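Local coordinates for protein beta-agarase D (Zobellia galactanivorans, PDB 4ASM) that hydrolyses beta-1,4-galactosidic linkages inside agarose chains, at random and with retention of anomeric configuration, through its family 16 glycoside hydrolase catalytic domain, at residues Q81-V86 and W94-P99; N58-R63 and T77-N82; K140-N143 and A147-I150; A341-A344 and D348-L351; Y37-T42 and V46-N51. All coordinates share one frame; numbering follows the deposited sequence.

Contact 1: residues Q81-V86 and W94-P99; sequences QNHVAV and WASRIP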
# COMPACT_ATOMS: atom_id res chain seq x y z
N GLN A 81 -11.67 7.21 -14.35
CA GLN A 81 -10.70 6.91 -15.39
C GLN A 81 -9.83 8.12 -15.72
O GLN A 81 -8.62 7.97 -15.94
CB GLN A 81 -11.39 6.41 -16.67
CG GLN A 81 -11.56 4.88 -16.75
CD GLN A 81 -12.41 4.30 -15.63
OE1 GLN A 81 -13.64 4.33 -15.69
NE2 GLN A 81 -11.75 3.79 -14.58
N ASN A 82 -10.43 9.31 -15.77
CA ASN A 82 -9.69 10.48 -16.27
C ASN A 82 -8.81 11.17 -15.23
O ASN A 82 -8.26 12.25 -15.50
CB ASN A 82 -10.60 11.49 -17.00
CG ASN A 82 -11.46 12.29 -16.05
OD1 ASN A 82 -11.45 12.07 -14.83
ND2 ASN A 82 -12.20 13.23 -16.60
N HIS A 83 -8.68 10.55 -14.05
CA HIS A 83 -7.79 11.07 -12.99
C HIS A 83 -6.43 10.36 -12.98
O HIS A 83 -5.79 10.21 -11.94
CB HIS A 83 -8.48 10.98 -11.62
CG HIS A 83 -9.47 12.08 -11.38
ND1 HIS A 83 -10.33 12.54 -12.35
CD2 HIS A 83 -9.66 12.87 -10.29
CE1 HIS A 83 -11.05 13.54 -11.86
NE2 HIS A 83 -10.66 13.76 -10.62
N VAL A 84 -5.97 9.98 -14.17
CA VAL A 84 -4.73 9.24 -14.39
C VAL A 84 -4.10 9.82 -15.65
O VAL A 84 -4.78 9.97 -16.66
CB VAL A 84 -5.03 7.74 -14.70
CG1 VAL A 84 -3.74 7.01 -15.07
CG2 VAL A 84 -5.74 7.06 -13.52
N ALA A 85 -2.82 10.17 -15.57
CA ALA A 85 -2.08 10.60 -16.76
C ALA A 85 -0.60 10.27 -16.58
O ALA A 85 -0.13 10.01 -15.47
CB ALA A 85 -2.25 12.09 -16.98
N VAL A 86 0.14 10.27 -17.69
CA VAL A 86 1.59 10.19 -17.60
C VAL A 86 2.11 11.39 -18.37
O VAL A 86 1.73 11.59 -19.52
CB VAL A 86 2.16 8.85 -18.15
CG1 VAL A 86 3.67 8.75 -17.97
CG2 VAL A 86 1.46 7.68 -17.45
N TRP A 94 -4.51 11.81 -9.39
CA TRP A 94 -4.98 12.88 -8.52
C TRP A 94 -6.39 12.68 -8.02
O TRP A 94 -7.07 11.72 -8.38
CB TRP A 94 -4.83 14.24 -9.22
CG TRP A 94 -5.66 14.45 -10.44
CD1 TRP A 94 -6.86 15.08 -10.50
CD2 TRP A 94 -5.32 14.06 -11.77
NE1 TRP A 94 -7.30 15.13 -11.81
CE2 TRP A 94 -6.38 14.50 -12.61
CE3 TRP A 94 -4.23 13.39 -12.35
CZ2 TRP A 94 -6.39 14.27 -13.98
CZ3 TRP A 94 -4.24 13.15 -13.73
CH2 TRP A 94 -5.32 13.61 -14.53
N ALA A 95 -6.79 13.61 -7.16
CA ALA A 95 -8.12 13.63 -6.59
C ALA A 95 -8.76 14.98 -6.86
O ALA A 95 -8.05 15.99 -6.99
CB ALA A 95 -8.03 13.39 -5.10
N SER A 96 -10.09 14.98 -6.93
CA SER A 96 -10.85 16.22 -7.07
C SER A 96 -12.24 16.01 -6.48
O SER A 96 -12.62 14.87 -6.17
CB SER A 96 -10.97 16.64 -8.54
OG SER A 96 -11.84 15.74 -9.24
N ARG A 97 -13.00 17.09 -6.34
CA ARG A 97 -14.39 16.98 -5.91
C ARG A 97 -15.28 17.80 -6.82
O ARG A 97 -14.89 18.89 -7.28
CB ARG A 97 -14.55 17.48 -4.47
CG ARG A 97 -13.80 16.67 -3.43
CD ARG A 97 -14.66 16.48 -2.20
NE ARG A 97 -14.02 15.70 -1.14
CZ ARG A 97 -13.32 16.22 -0.15
NH1 ARG A 97 -13.12 17.54 -0.08
NH2 ARG A 97 -12.82 15.42 0.79
N ILE A 98 -16.49 17.29 -7.05
CA ILE A 98 -17.53 18.00 -7.81
C ILE A 98 -18.45 18.67 -6.79
O ILE A 98 -18.89 18.01 -5.84
CB ILE A 98 -18.32 17.00 -8.69
CG1 ILE A 98 -17.51 16.59 -9.94
CG2 ILE A 98 -19.69 17.57 -9.09
CD1 ILE A 98 -17.29 17.70 -10.98
N PRO A 99 -18.74 19.99 -6.96
CA PRO A 99 -19.59 20.62 -5.94
C PRO A 99 -20.94 19.91 -5.76
O PRO A 99 -21.60 19.55 -6.75
CB PRO A 99 -19.79 22.05 -6.47
CG PRO A 99 -18.67 22.29 -7.43
CD PRO A 99 -18.27 20.94 -7.99

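Contact 2: residues N58-R63 and T77-N82; sequences NKYHNR and TKWMQN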
# COMPACT_ATOMS: atom_id res chain seq x y z
N ASN A 58 -6.24 2.15 -16.83
CA ASN A 58 -6.65 3.23 -15.94
C ASN A 58 -7.88 2.89 -15.10
O ASN A 58 -8.76 3.74 -14.88
CB ASN A 58 -6.83 4.55 -16.71
CG ASN A 58 -7.89 4.46 -17.82
OD1 ASN A 58 -8.36 3.37 -18.17
ND2 ASN A 58 -8.27 5.62 -18.36
N LYS A 59 -7.90 1.66 -14.57
CA LYS A 59 -9.01 1.22 -13.75
C LYS A 59 -8.52 0.25 -12.68
O LYS A 59 -7.46 -0.35 -12.82
CB LYS A 59 -10.08 0.55 -14.65
CG LYS A 59 -11.37 0.16 -13.96
CD LYS A 59 -12.38 -0.29 -15.03
CE LYS A 59 -13.67 -0.77 -14.39
NZ LYS A 59 -14.75 -0.90 -15.42
N TYR A 60 -9.30 0.14 -11.61
CA TYR A 60 -9.10 -0.91 -10.62
C TYR A 60 -9.12 -2.28 -11.30
O TYR A 60 -9.73 -2.46 -12.35
CB TYR A 60 -10.25 -0.80 -9.63
CG TYR A 60 -10.25 -1.73 -8.46
CD1 TYR A 60 -9.20 -1.72 -7.53
CD2 TYR A 60 -11.33 -2.58 -8.24
CE1 TYR A 60 -9.24 -2.56 -6.39
CE2 TYR A 60 -11.36 -3.41 -7.13
CZ TYR A 60 -10.32 -3.40 -6.20
OH TYR A 60 -10.35 -4.23 -5.09
N HIS A 61 -8.48 -3.26 -10.67
CA HIS A 61 -8.10 -4.50 -11.35
C HIS A 61 -9.26 -5.40 -11.78
O HIS A 61 -10.28 -5.51 -11.08
CB HIS A 61 -7.08 -5.28 -10.49
CG HIS A 61 -7.66 -5.93 -9.26
ND1 HIS A 61 -7.06 -7.03 -8.68
CD2 HIS A 61 -8.76 -5.66 -8.52
CE1 HIS A 61 -7.77 -7.40 -7.63
NE2 HIS A 61 -8.80 -6.59 -7.50
N ASN A 62 -9.09 -6.03 -12.93
CA ASN A 62 -10.10 -6.98 -13.42
C ASN A 62 -10.28 -8.18 -12.50
O ASN A 62 -9.39 -8.55 -11.73
CB ASN A 62 -9.75 -7.49 -14.82
CG ASN A 62 -9.83 -6.42 -15.89
OD1 ASN A 62 -10.60 -5.47 -15.79
ND2 ASN A 62 -9.04 -6.60 -16.94
N ARG A 63 -11.44 -8.81 -12.63
CA ARG A 63 -11.71 -10.10 -12.01
C ARG A 63 -10.83 -11.21 -12.58
O ARG A 63 -10.28 -11.06 -13.66
CB ARG A 63 -13.18 -10.44 -12.23
CG ARG A 63 -14.09 -9.54 -11.45
CD ARG A 63 -15.51 -9.66 -11.92
NE ARG A 63 -16.36 -8.75 -11.16
CZ ARG A 63 -16.83 -9.01 -9.94
NH1 ARG A 63 -16.55 -10.17 -9.35
NH2 ARG A 63 -17.60 -8.13 -9.32
N THR A 77 -14.81 7.51 -1.68
CA THR A 77 -14.01 7.52 -2.91
C THR A 77 -14.84 7.07 -4.11
O THR A 77 -15.61 6.12 -4.02
CB THR A 77 -12.84 6.55 -2.80
OG1 THR A 77 -12.09 6.87 -1.63
CG2 THR A 77 -11.91 6.61 -4.04
N LYS A 78 -14.68 7.78 -5.23
CA LYS A 78 -15.15 7.27 -6.53
C LYS A 78 -13.98 7.30 -7.50
O LYS A 78 -13.57 8.37 -7.97
CB LYS A 78 -16.33 8.06 -7.08
CG LYS A 78 -16.91 7.37 -8.35
CD LYS A 78 -17.61 8.34 -9.29
CE LYS A 78 -16.61 9.20 -10.06
NZ LYS A 78 -17.28 9.97 -11.17
N TRP A 79 -13.45 6.13 -7.82
CA TRP A 79 -12.37 6.07 -8.79
C TRP A 79 -12.86 6.47 -10.18
O TRP A 79 -13.98 6.12 -10.59
CB TRP A 79 -11.72 4.70 -8.80
CG TRP A 79 -10.92 4.41 -7.58
CD1 TRP A 79 -10.09 5.27 -6.92
CD2 TRP A 79 -10.86 3.17 -6.90
NE1 TRP A 79 -9.52 4.63 -5.83
CE2 TRP A 79 -9.98 3.34 -5.80
CE3 TRP A 79 -11.47 1.93 -7.11
CZ2 TRP A 79 -9.70 2.30 -4.92
CZ3 TRP A 79 -11.18 0.90 -6.24
CH2 TRP A 79 -10.30 1.09 -5.16
N MET A 80 -12.04 7.25 -10.86
CA MET A 80 -12.41 7.85 -12.14
C MET A 80 -11.29 7.67 -13.16
O MET A 80 -10.11 7.95 -12.89
CB MET A 80 -12.72 9.34 -11.96
CG MET A 80 -13.57 9.88 -13.10
SD MET A 80 -14.06 11.55 -12.80
CE MET A 80 -14.79 11.91 -14.36
N GLN A 81 -11.67 7.21 -14.35
CA GLN A 81 -10.70 6.91 -15.39
C GLN A 81 -9.83 8.12 -15.72
O GLN A 81 -8.62 7.97 -15.94
CB GLN A 81 -11.39 6.41 -16.67
CG GLN A 81 -11.56 4.88 -16.75
CD GLN A 81 -12.41 4.30 -15.63
OE1 GLN A 81 -13.64 4.33 -15.69
NE2 GLN A 81 -11.75 3.79 -14.58
N ASN A 82 -10.43 9.31 -15.77
CA ASN A 82 -9.69 10.48 -16.27
C ASN A 82 -8.81 11.17 -15.23
O ASN A 82 -8.26 12.25 -15.50
CB ASN A 82 -10.60 11.49 -17.00
CG ASN A 82 -11.46 12.29 -16.05
OD1 ASN A 82 -11.45 12.07 -14.83
ND2 ASN A 82 -12.20 13.23 -16.60
O HOH W 1 -6.85 8.55 -17.94
O HOH W 2 -15.22 2.20 -15.05

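Contact 3: residues K140-N143 and A147-I150; sequences KVMN and ASDI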
# COMPACT_ATOMS: atom_id res chain seq x y z
N LYS A 140 6.49 10.97 -5.08
CA LYS A 140 6.23 12.13 -4.26
C LYS A 140 4.89 11.90 -3.58
O LYS A 140 3.83 12.01 -4.22
CB LYS A 140 6.19 13.39 -5.10
CG LYS A 140 6.05 14.67 -4.26
CD LYS A 140 6.04 15.90 -5.13
CE LYS A 140 6.05 17.17 -4.30
NZ LYS A 140 6.00 18.38 -5.18
N VAL A 141 4.95 11.61 -2.28
CA VAL A 141 3.74 11.39 -1.49
C VAL A 141 2.86 12.64 -1.56
O VAL A 141 3.37 13.76 -1.45
CB VAL A 141 4.13 11.08 -0.03
CG1 VAL A 141 2.89 10.90 0.85
CG2 VAL A 141 5.05 9.84 0.03
N MET A 142 1.55 12.48 -1.73
CA MET A 142 0.67 13.64 -1.77
C MET A 142 0.67 14.40 -0.46
O MET A 142 0.52 13.80 0.61
CB MET A 142 -0.76 13.26 -2.07
CG MET A 142 -0.98 12.71 -3.42
SD MET A 142 -2.77 12.62 -3.77
CE MET A 142 -3.20 11.46 -2.47
N ASN A 143 0.78 15.72 -0.57
CA ASN A 143 0.62 16.61 0.57
C ASN A 143 -0.88 16.81 0.87
O ASN A 143 -1.43 17.90 0.74
CB ASN A 143 1.30 17.95 0.32
CG ASN A 143 1.36 18.79 1.57
OD1 ASN A 143 1.36 18.25 2.68
ND2 ASN A 143 1.37 20.10 1.41
N ALA A 147 -5.06 9.02 1.14
CA ALA A 147 -4.07 7.94 1.09
C ALA A 147 -3.36 7.92 -0.26
O ALA A 147 -4.01 7.88 -1.32
CB ALA A 147 -4.74 6.60 1.34
N SER A 148 -2.02 7.97 -0.19
CA SER A 148 -1.14 7.69 -1.33
C SER A 148 -0.80 6.21 -1.26
O SER A 148 -0.18 5.76 -0.28
CB SER A 148 0.14 8.53 -1.20
OG SER A 148 -0.15 9.92 -1.29
N ASP A 149 -1.25 5.45 -2.27
CA ASP A 149 -1.21 3.97 -2.21
C ASP A 149 -0.45 3.35 -3.36
O ASP A 149 -0.73 3.66 -4.54
CB ASP A 149 -2.62 3.37 -2.24
CG ASP A 149 -3.50 3.78 -1.08
OD1 ASP A 149 -3.00 3.94 0.06
OD2 ASP A 149 -4.74 3.91 -1.32
N ILE A 150 0.48 2.45 -3.04
CA ILE A 150 1.11 1.57 -4.03
C ILE A 150 1.03 0.19 -3.42
O ILE A 150 1.50 -0.03 -2.30
CB ILE A 150 2.58 1.94 -4.29
CG1 ILE A 150 2.66 3.38 -4.80
CG2 ILE A 150 3.19 0.94 -5.26
CD1 ILE A 150 4.08 3.91 -5.00
O HOH W 3 -0.95 11.27 1.00

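Contact 4: residues A341-A344 and D348-L351; sequences AEMA and DNNL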
# COMPACT_ATOMS: atom_id res chain seq x y z
N ALA A 341 -10.58 24.30 1.06
CA ALA A 341 -9.39 25.13 0.94
C ALA A 341 -8.19 24.31 0.46
O ALA A 341 -7.45 24.74 -0.42
CB ALA A 341 -9.10 25.85 2.28
N GLU A 342 -8.00 23.12 1.05
CA GLU A 342 -6.91 22.24 0.63
C GLU A 342 -7.05 21.80 -0.81
O GLU A 342 -6.06 21.70 -1.52
CB GLU A 342 -6.86 21.02 1.54
CG GLU A 342 -6.36 21.30 2.95
CD GLU A 342 -6.79 20.25 3.96
OE1 GLU A 342 -7.57 19.33 3.60
OE2 GLU A 342 -6.38 20.35 5.13
N MET A 343 -8.28 21.53 -1.23
CA MET A 343 -8.56 21.07 -2.59
C MET A 343 -8.35 22.17 -3.63
O MET A 343 -8.30 21.88 -4.83
CB MET A 343 -9.98 20.52 -2.71
CG MET A 343 -10.13 19.10 -2.23
SD MET A 343 -9.26 17.84 -3.22
CE MET A 343 -9.23 18.57 -4.84
N ALA A 344 -8.22 23.41 -3.18
CA ALA A 344 -7.88 24.52 -4.07
C ALA A 344 -6.44 24.47 -4.58
O ALA A 344 -6.10 25.13 -5.56
CB ALA A 344 -8.19 25.85 -3.41
N ASP A 348 -1.04 19.72 -4.34
CA ASP A 348 -1.11 18.99 -3.08
C ASP A 348 -1.94 17.74 -3.18
O ASP A 348 -1.85 16.87 -2.29
CB ASP A 348 -1.71 19.87 -1.97
CG ASP A 348 -0.74 20.92 -1.46
OD1 ASP A 348 0.48 20.74 -1.62
OD2 ASP A 348 -1.23 21.91 -0.87
N ASN A 349 -2.72 17.64 -4.26
CA ASN A 349 -3.68 16.57 -4.46
C ASN A 349 -3.39 15.66 -5.63
O ASN A 349 -4.30 15.01 -6.15
CB ASN A 349 -5.07 17.17 -4.59
CG ASN A 349 -5.50 17.84 -3.32
OD1 ASN A 349 -5.75 17.15 -2.33
ND2 ASN A 349 -5.52 19.16 -3.31
N ASN A 350 -2.11 15.61 -6.01
CA ASN A 350 -1.67 14.87 -7.19
C ASN A 350 -0.45 14.03 -6.85
O ASN A 350 0.64 14.55 -6.62
CB ASN A 350 -1.35 15.85 -8.32
CG ASN A 350 -1.02 15.16 -9.62
OD1 ASN A 350 -1.38 14.02 -9.85
ND2 ASN A 350 -0.34 15.88 -10.50
N LEU A 351 -0.66 12.72 -6.82
CA LEU A 351 0.40 11.77 -6.53
C LEU A 351 1.31 11.64 -7.75
O LEU A 351 0.81 11.41 -8.84
CB LEU A 351 -0.23 10.42 -6.18
CG LEU A 351 0.73 9.29 -5.82
CD1 LEU A 351 1.40 9.51 -4.49
CD2 LEU A 351 -0.02 7.97 -5.81
O HOH W 4 -3.68 21.64 0.27

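Contact 5: residues Y37-T42 and V46-N51; sequences YTFNPT and VDFGPN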
# COMPACT_ATOMS: atom_id res chain seq x y z
N TYR A 37 6.96 8.88 -20.95
CA TYR A 37 6.15 9.05 -22.14
C TYR A 37 4.95 9.92 -21.83
O TYR A 37 4.77 10.38 -20.69
CB TYR A 37 5.73 7.67 -22.66
CG TYR A 37 5.05 6.78 -21.62
CD1 TYR A 37 5.80 5.99 -20.75
CD2 TYR A 37 3.66 6.76 -21.51
CE1 TYR A 37 5.17 5.18 -19.79
CE2 TYR A 37 3.03 5.98 -20.55
CZ TYR A 37 3.79 5.19 -19.71
OH TYR A 37 3.15 4.40 -18.77
N THR A 38 4.12 10.16 -22.85
CA THR A 38 2.88 10.90 -22.68
C THR A 38 1.70 9.95 -22.73
O THR A 38 1.58 9.13 -23.65
CB THR A 38 2.75 12.02 -23.76
OG1 THR A 38 3.80 12.98 -23.55
CG2 THR A 38 1.40 12.72 -23.67
N PHE A 39 0.86 10.02 -21.70
CA PHE A 39 -0.46 9.43 -21.72
C PHE A 39 -1.41 10.52 -21.26
O PHE A 39 -1.38 10.93 -20.10
CB PHE A 39 -0.55 8.19 -20.81
CG PHE A 39 -1.97 7.73 -20.57
CD1 PHE A 39 -2.80 7.41 -21.64
CD2 PHE A 39 -2.48 7.64 -19.28
CE1 PHE A 39 -4.11 7.00 -21.44
CE2 PHE A 39 -3.80 7.26 -19.05
CZ PHE A 39 -4.62 6.93 -20.14
N ASN A 40 -2.23 11.04 -22.18
CA ASN A 40 -3.19 12.07 -21.81
C ASN A 40 -4.42 11.44 -21.17
O ASN A 40 -4.87 10.37 -21.60
CB ASN A 40 -3.58 12.95 -23.01
CG ASN A 40 -2.46 13.90 -23.42
OD1 ASN A 40 -1.78 13.64 -24.41
ND2 ASN A 40 -2.26 14.99 -22.67
N PRO A 41 -4.97 12.10 -20.14
CA PRO A 41 -6.06 11.49 -19.40
C PRO A 41 -7.30 11.36 -20.28
O PRO A 41 -7.53 12.18 -21.18
CB PRO A 41 -6.33 12.50 -18.27
CG PRO A 41 -5.78 13.80 -18.77
CD PRO A 41 -4.60 13.42 -19.58
N THR A 42 -8.09 10.32 -20.02
CA THR A 42 -9.30 10.03 -20.78
C THR A 42 -10.35 9.38 -19.88
O THR A 42 -9.99 8.63 -18.96
CB THR A 42 -8.99 9.10 -22.00
OG1 THR A 42 -10.21 8.73 -22.65
CG2 THR A 42 -8.26 7.83 -21.54
N VAL A 46 -8.84 2.41 -20.83
CA VAL A 46 -7.82 2.13 -21.84
C VAL A 46 -6.54 1.56 -21.21
O VAL A 46 -6.26 1.77 -20.02
CB VAL A 46 -7.44 3.41 -22.65
CG1 VAL A 46 -8.64 4.00 -23.38
CG2 VAL A 46 -6.80 4.45 -21.74
N ASP A 47 -5.77 0.87 -22.04
CA ASP A 47 -4.43 0.48 -21.69
C ASP A 47 -3.50 1.64 -22.01
O ASP A 47 -3.77 2.42 -22.94
CB ASP A 47 -3.97 -0.73 -22.53
CG ASP A 47 -4.73 -2.00 -22.22
OD1 ASP A 47 -5.32 -2.15 -21.12
OD2 ASP A 47 -4.72 -2.90 -23.09
N PHE A 48 -2.39 1.74 -21.30
CA PHE A 48 -1.38 2.74 -21.61
C PHE A 48 0.03 2.27 -21.30
O PHE A 48 0.23 1.28 -20.60
CB PHE A 48 -1.69 4.11 -20.97
CG PHE A 48 -1.68 4.13 -19.45
CD1 PHE A 48 -0.52 4.43 -18.77
CD2 PHE A 48 -2.85 3.92 -18.72
CE1 PHE A 48 -0.47 4.50 -17.36
CE2 PHE A 48 -2.82 3.99 -17.31
CZ PHE A 48 -1.62 4.27 -16.64
N GLY A 49 1.00 2.97 -21.88
CA GLY A 49 2.41 2.64 -21.76
C GLY A 49 3.21 3.37 -22.82
O GLY A 49 2.65 4.11 -23.63
N PRO A 50 4.52 3.17 -22.81
CA PRO A 50 5.41 3.82 -23.79
C PRO A 50 5.25 3.19 -25.16
O PRO A 50 4.87 2.02 -25.26
CB PRO A 50 6.81 3.52 -23.25
CG PRO A 50 6.63 2.22 -22.47
CD PRO A 50 5.26 2.30 -21.87
N ASN A 51 5.54 3.95 -26.21
CA ASN A 51 5.47 3.41 -27.58
C ASN A 51 4.20 2.57 -27.78
O ASN A 51 3.10 3.04 -27.51
CB ASN A 51 6.73 2.60 -27.89
CG ASN A 51 7.17 2.71 -29.35
OD1 ASN A 51 6.41 2.41 -30.27
ND2 ASN A 51 8.41 3.14 -29.56
O HOH W 5 0.91 6.11 -23.08

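Contact 1: residues Q81-V86 and W94-P99
H83 and W94 are the nearest backbone pair here, their CA atoms 5.6 Å apart, and W94 N gives a hydrogen bond to H83 O at 3.3 Å. Above this bond the W94 indole lies across the backbone of N82 to V84. Its chi1 of 64° folds the ring over the neighbouring chain. H83 CA lies over the face of the six-membered ring of W94, 3.7 Å from its centroid, as a CH-pi contact. The imidazole of H83 covers the other half of the indole. It forms an offset stack with the five-membered ring, centroids 4.3 Å apart and planes at 21°, with W94 NE1 over the centre of the imidazole. N82 O comes in obliquely to W94 CZ2 at 3.1 Å. A85 CB touches the indole at its edge, 4.0 Å from W94 CZ3. These strands, 84-87 and 90-96, form a beta hairpin of the GH16 beta-sandwich. Residues M80 to N90 probably bind substrate, as in related enzymes, so H83 belongs to that likely surface. At its far edge H83 NE2 meets S96 OG at 2.7 Å in a nearly straight hydrogen bond, in which either group could be the donor. The stack over one face and this bond at the rim together probably limit the rotation of the imidazole. S96 OG has a second partner in R119 NE. F346 packs edge-to-face with W94. The backbones of W94 and S96 pair with G121 and R119 of strand 112-125.

Contact 2: residues N58-R63 and T77-N82
Q81 NE2 donates to N58 O at 3.0 Å, with an almost straight N-H...O angle of 170°. The acceptor lies in the plane of the Q81 amide, while the donor is tilted from the plane of the N58 carbonyl. The bend at chi2 of Q81 (61°) brings the amide back to this carbonyl. A weak return bond runs from N58 ND2 to Q81 O at 3.4 Å, and a water 2.7 Å from Q81 O bridges the same two groups. The N58 side chain is held more firmly elsewhere: OD1 takes V46 N, and ND2 also bonds N44 O. A second water donates to Q81 OE1 at 2.7 Å and accepts from K59 NZ, which has a further partner in N70 OD1. Both ends of the Q81 amide are thus tied to residues 58-59. The segments are joined by a long loop between strands 56-57 and 77-79 of the GH16 beta-sandwich. M80, Q81 and N82 probably contribute to substrate binding. Packing begins where the extended K59 chain passes Q81, with K59 CB 3.6 Å from Q81 NE2. Beyond it, W79 CZ3 sits over one face of the Y60 ring, 3.5 Å from Y60 CD1. The two rings meet obliquely, planes at 31°. H61 CD2 covers the opposite face of the tyrosine, so that ring is held from both sides. W79 NE1 bonds V325 O. The W79 side chain also touches E326, another probable substrate-binding residue.

Contact 3: residues K140-N143 and A147-I150
M142 and S148 form a buried loop-to-strand contact, where the loop after strand 133-140 leans on the start of strand 147-153. One direct hydrogen bond crosses it. M142 N donates to S148 OG at 3.1 Å, with an N-H...O angle of 154°. The hydroxyl turns away from the carbonyl carbon of S148 (chi1 -64°), on a side chain that points toward the loop. A water completes the polar group. It can donate to M142 O at 3.0 Å and lies in hydrogen-bonding contact with S148 OG at 2.8 Å. The serine hydroxyl thus bonds M142 N directly and probably reaches M142 O through the water. Carbon atoms wrap the same oxygen. M142 CB lies 3.5 Å from S148 OG. The methionine chain then bends at chi3, which curls M142 CE back to 3.6 Å from S148 OG. From another side V141 CG1 touches S148 OG at 3.8 Å. L351 of strand 350-362 also packs on M142 and S148, and M164 of strand 159-166 on V141 and S148. CB of A147 points away from the loop. Its side chain lies about 4 Å from that of E326 and about 5 Å from that of E165. The contact joins the loop after strand 133-140 to the start of strand 147-153. That strand runs beside strand 159-166, which carries the probable nucleophile E160 and proton donor E165, near the likely substrate cleft of the GH16 beta-sandwich.

Contact 4: residues A341-A344 and D348-L351
N349 meets E342 and M343 in the close part of this contact, while D348 is linked to the helix through water. N349 ND2 donates to E342 O at 3.2 Å, with an N-H...O angle of 145°. The acceptor lies in the plane of the asparagine amide. Relative to the carbonyl plane, however, the donor lies 39° out of it. N349 ND2 also comes within 3.7 Å of M343 CA and makes a weak bond to N345 O. The M343 side chain starts away from residues 348-351 but is bent at chi2 and chi3. These bends bring its end back across the amide of N349 at a slant, with M343 SD 3.7 Å from N349 OD1 and M343 CE 4.1 Å from N349 ND2. OD1 has a weak hydrogen bond to S144 OG, so the amide has partners at both ends. The other side is looser. The D348 carboxylate does not touch the helix directly. A water links the two, donating to E342 O at 3.0 Å and to D348 OD2 at 2.7 Å. E342 O therefore receives both the asparagine and the water. The E342 carboxylate leads away from this contact: OE1 forms a salt bridge with R175, and OE2 takes the backbone N of N172. D348 OD1 has a weak bond to N143 ND2. What results is a polar closure of the short turn between helix 340-343 and strand 350-362, the last strand of the GH16 beta-sandwich, made by an asparagine amide and a bridging water that both reach a carbonyl of the helix.

Contact 5: residues Y37-T42 and V46-N51
F39 and F48 make the central aromatic contact between two chain runs that pass in nearly opposite directions, 169° apart. Their rings form an offset stack with centroids 4.2 Å apart and planes only 5° from parallel. F48 CB also sits over the F39 face as a CH-pi contact, 3.6 Å from the ring centroid. Both CB and the ring of F48 thus meet the same face of F39. A second aromatic surface is Y37. Its face lies flat against the G49-P50 link, with Y37 CE2 3.5 Å from G49 C and P50 N over the ring centre. P50 CD adds a CH-pi contact, 4.0 Å from the Y37 ring centroid. The hydroxyl of Y37 reaches the edge of F48, but its hydrogen bond goes to D33. Aliphatic contact is concentrated on one methyl of V46. V46 CG2 meets F39 CZ at 3.7 Å, obliquely to the ring. V46 CG2 also meets T42 CG2 at 3.7 Å, where the two side chains touch tip to tip. T42 OG1 bonds N44 N within the turn. Polar contact passes through water: one molecule donates to T38 O at 3.1 Å and to G49 O at 2.7 Å. No direct hydrogen bond joins the two runs. Instead each has its own backbone partner, F39 with V86 and F48 with W56. This is a surface loop packed by its rings onto an outer strand of the GH16 beta-sandwich, just after calcium ligands D34 and N36.

From the N terminus, contact 5 comes first and closes a short turn between 37-42 and 46-51. Contact 2 follows, closing the long loop from 58-63 to 77-82. Contact 1 begins on the same Q81 and N82 and closes the hairpin at 94-99. Much later, contact 3 closes the turn between strands 133-140 and 147-153, and contact 4 closes one near the C terminus. None encloses another. P41 CB packs on N82 O, so the loop of contact 5 lies against the residues shared by contacts 1 and 2. A95 pairs with N349 and W94 CB packs on N350 OD1, which sets the hairpin beside strand 350-362. K140 O packs on L351 CD1, joining contact 3 to that strand.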